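Side-chain contact in Sel1 repeat family protein (Pseudomonas aeruginosa, PDB 6LCH), which is probably an immunity protein that binds the type VI secretion effector PldB and so protects the producing cell from it: residues Leu172-Tyr175 and Tyr176-Glu180. Residues are numbered along the deposited sequence; the frame is centred on the assembly and turned at random.
Sequences LGAY and YKIVE
Tyr175 lies between Tyr176, Val179 and Glu180 at the C-terminal end of helix 166-178. With CG anti to the backbone N (chi1 171°), the ring swings outward and partly forward, to where Val179 and Glu180 follow. One ring edge points at the face of Tyr176 in a T-shaped stack, with planes at 78° and CD2 of Tyr175 over the centre of the Tyr176 ring. On another side the branched end of Val179 fills the hollow beside the Tyr175 ring. Val179 CG1 lies 3.5 Å from Tyr175 CE1, and Val179 CG2 reaches Tyr175 CD1. Glu180 bends at chi2 and lays its CG 3.6 Å from Tyr175 CE2. Its carboxylate plane is turned 66° from the ring. A smaller bump, Ala174 CB, meets Ile178 CD1 at 4.0 Å. Backbone i to i+4 bonds run from Tyr176 N to Leu172 O through Val179 N to Tyr175 O, the last at 2.7 Å. A weak bond from Glu180 N also reaches Tyr175 O, one residue further along. Beyond these segments, Tyr175 packs on Leu154 and Ile144, and Tyr176 touches Lys185 on the next helix. This is the end of one helix in the stacked helical hairpins of a Sel1-repeat solenoid.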
ATOM      1  N   LEU A 172      -1.737 -10.833  -3.208  1.00  6.14           N
ATOM      2  CA  LEU A 172      -1.984 -12.225  -2.848  1.00  7.89           C
ATOM      3  C   LEU A 172      -3.215 -12.755  -3.566  1.00  7.69           C
ATOM      4  O   LEU A 172      -3.162 -13.789  -4.244  1.00  7.44           O
ATOM      5  CB  LEU A 172      -2.165 -12.354  -1.337  1.00  9.89           C
ATOM      6  CG  LEU A 172      -0.896 -12.415  -0.504  1.00 12.98           C
ATOM      7  CD1 LEU A 172       0.128 -11.442  -1.034  1.00 12.62           C
ATOM      8  CD2 LEU A 172      -1.260 -12.113   0.921  1.00 10.19           C
ATOM      9  N   GLY A 173      -4.342 -12.061  -3.402  1.00  6.53           N
ATOM     10  CA  GLY A 173      -5.550 -12.446  -4.110  1.00  7.02           C
ATOM     11  C   GLY A 173      -5.329 -12.556  -5.602  1.00  7.17           C
ATOM     12  O   GLY A 173      -5.718 -13.544  -6.227  1.00  8.66           O
ATOM     13  N   ALA A 174      -4.685 -11.543  -6.192  1.00  6.33           N
ATOM     14  CA  ALA A 174      -4.352 -11.598  -7.611  1.00  7.32           C
ATOM     15  C   ALA A 174      -3.540 -12.842  -7.936  1.00  5.31           C
ATOM     16  O   ALA A 174      -3.826 -13.539  -8.917  1.00  5.17           O
ATOM     17  CB  ALA A 174      -3.590 -10.339  -8.027  1.00  5.53           C
ATOM     18  N   TYR A 175      -2.537 -13.151  -7.113  1.00  4.68           N
ATOM     19  CA  TYR A 175      -1.705 -14.321  -7.368  1.00  4.10           C
ATOM     20  C   TYR A 175      -2.536 -15.596  -7.385  1.00  5.07           C
ATOM     21  O   TYR A 175      -2.463 -16.388  -8.334  1.00  4.61           O
ATOM     22  CB  TYR A 175      -0.601 -14.427  -6.319  1.00  6.00           C
ATOM     23  CG  TYR A 175       0.148 -15.735  -6.405  1.00  5.44           C
ATOM     24  CD1 TYR A 175       1.135 -15.925  -7.360  1.00  6.22           C
ATOM     25  CD2 TYR A 175      -0.140 -16.784  -5.540  1.00  8.57           C
ATOM     26  CE1 TYR A 175       1.821 -17.119  -7.450  1.00  8.07           C
ATOM     27  CE2 TYR A 175       0.541 -17.981  -5.622  1.00  7.28           C
ATOM     28  CZ  TYR A 175       1.517 -18.144  -6.581  1.00 10.69           C
ATOM     29  OH  TYR A 175       2.198 -19.336  -6.668  1.00 17.18           O
ATOM     30  N   TYR A 176      -3.339 -15.810  -6.341  1.00  4.61           N
ATOM     31  CA  TYR A 176      -4.107 -17.047  -6.242  1.00  7.68           C
ATOM     32  C   TYR A 176      -5.153 -17.142  -7.342  1.00  7.63           C
ATOM     33  O   TYR A 176      -5.383 -18.225  -7.893  1.00  8.57           O
ATOM     34  CB  TYR A 176      -4.763 -17.148  -4.869  1.00  8.97           C
ATOM     35  CG  TYR A 176      -3.826 -17.729  -3.855  1.00 10.78           C
ATOM     36  CD1 TYR A 176      -3.471 -19.068  -3.911  1.00 14.99           C
ATOM     37  CD2 TYR A 176      -3.264 -16.938  -2.865  1.00 10.16           C
ATOM     38  CE1 TYR A 176      -2.598 -19.608  -3.000  1.00 15.26           C
ATOM     39  CE2 TYR A 176      -2.387 -17.473  -1.944  1.00 13.02           C
ATOM     40  CZ  TYR A 176      -2.062 -18.811  -2.017  1.00 11.39           C
ATOM     41  OH  TYR A 176      -1.192 -19.365  -1.110  1.00 16.74           O
ATOM     42  N   LYS A 177      -5.789 -16.021  -7.674  1.00  5.18           N
ATOM     43  CA  LYS A 177      -6.777 -16.015  -8.746  1.00  6.23           C
ATOM     44  C   LYS A 177      -6.138 -16.351 -10.085  1.00  7.58           C
ATOM     45  O   LYS A 177      -6.668 -17.158 -10.855  1.00  8.16           O
ATOM     46  CB  LYS A 177      -7.465 -14.652  -8.814  1.00  6.27           C
ATOM     47  CG  LYS A 177      -8.442 -14.523  -9.970  1.00  8.81           C
ATOM     48  CD  LYS A 177      -9.052 -13.132 -10.027  1.00  9.30           C
ATOM     49  CE  LYS A 177      -8.045 -12.111 -10.504  1.00  9.43           C
ATOM     50  NZ  LYS A 177      -8.685 -10.806 -10.796  1.00 14.45           N
ATOM     51  N   ILE A 178      -4.988 -15.753 -10.372  1.00  5.79           N
ATOM     52  CA  ILE A 178      -4.419 -15.741 -11.715  1.00  8.33           C
ATOM     53  C   ILE A 178      -3.378 -16.841 -11.911  1.00  6.71           C
ATOM     54  O   ILE A 178      -3.389 -17.539 -12.924  1.00  6.42           O
ATOM     55  CB  ILE A 178      -3.839 -14.340 -12.010  1.00  6.53           C
ATOM     56  CG1 ILE A 178      -4.977 -13.318 -12.079  1.00  7.09           C
ATOM     57  CG2 ILE A 178      -3.070 -14.330 -13.293  1.00  9.94           C
ATOM     58  CD1 ILE A 178      -4.599 -11.951 -11.587  1.00  8.04           C
ATOM     59  N   VAL A 179      -2.467 -17.020 -10.954  1.00  6.88           N
ATOM     60  CA  VAL A 179      -1.400 -18.001 -11.142  1.00  7.87           C
ATOM     61  C   VAL A 179      -1.868 -19.402 -10.757  1.00  8.97           C
ATOM     62  O   VAL A 179      -1.553 -20.384 -11.441  1.00 10.82           O
ATOM     63  CB  VAL A 179      -0.145 -17.582 -10.354  1.00  8.85           C
ATOM     64  CG1 VAL A 179       0.979 -18.606 -10.537  1.00  8.76           C
ATOM     65  CG2 VAL A 179       0.325 -16.208 -10.805  1.00  8.94           C
ATOM     66  N   GLU A 180      -2.632 -19.524  -9.675  1.00  9.13           N
ATOM     67  CA  GLU A 180      -3.033 -20.822  -9.149  1.00 11.03           C
ATOM     68  C   GLU A 180      -4.483 -21.174  -9.445  1.00 12.27           C
ATOM     69  O   GLU A 180      -4.905 -22.293  -9.133  1.00 12.28           O
ATOM     70  CB  GLU A 180      -2.790 -20.871  -7.636  1.00 13.19           C
ATOM     71  CG  GLU A 180      -1.345 -20.621  -7.239  1.00 14.26           C
ATOM     72  CD  GLU A 180      -0.829 -21.643  -6.248  1.00 21.33           C
ATOM     73  OE1 GLU A 180      -0.861 -22.848  -6.566  1.00 23.07           O
ATOM     74  OE2 GLU A 180      -0.392 -21.246  -5.147  1.00 23.51           O
TER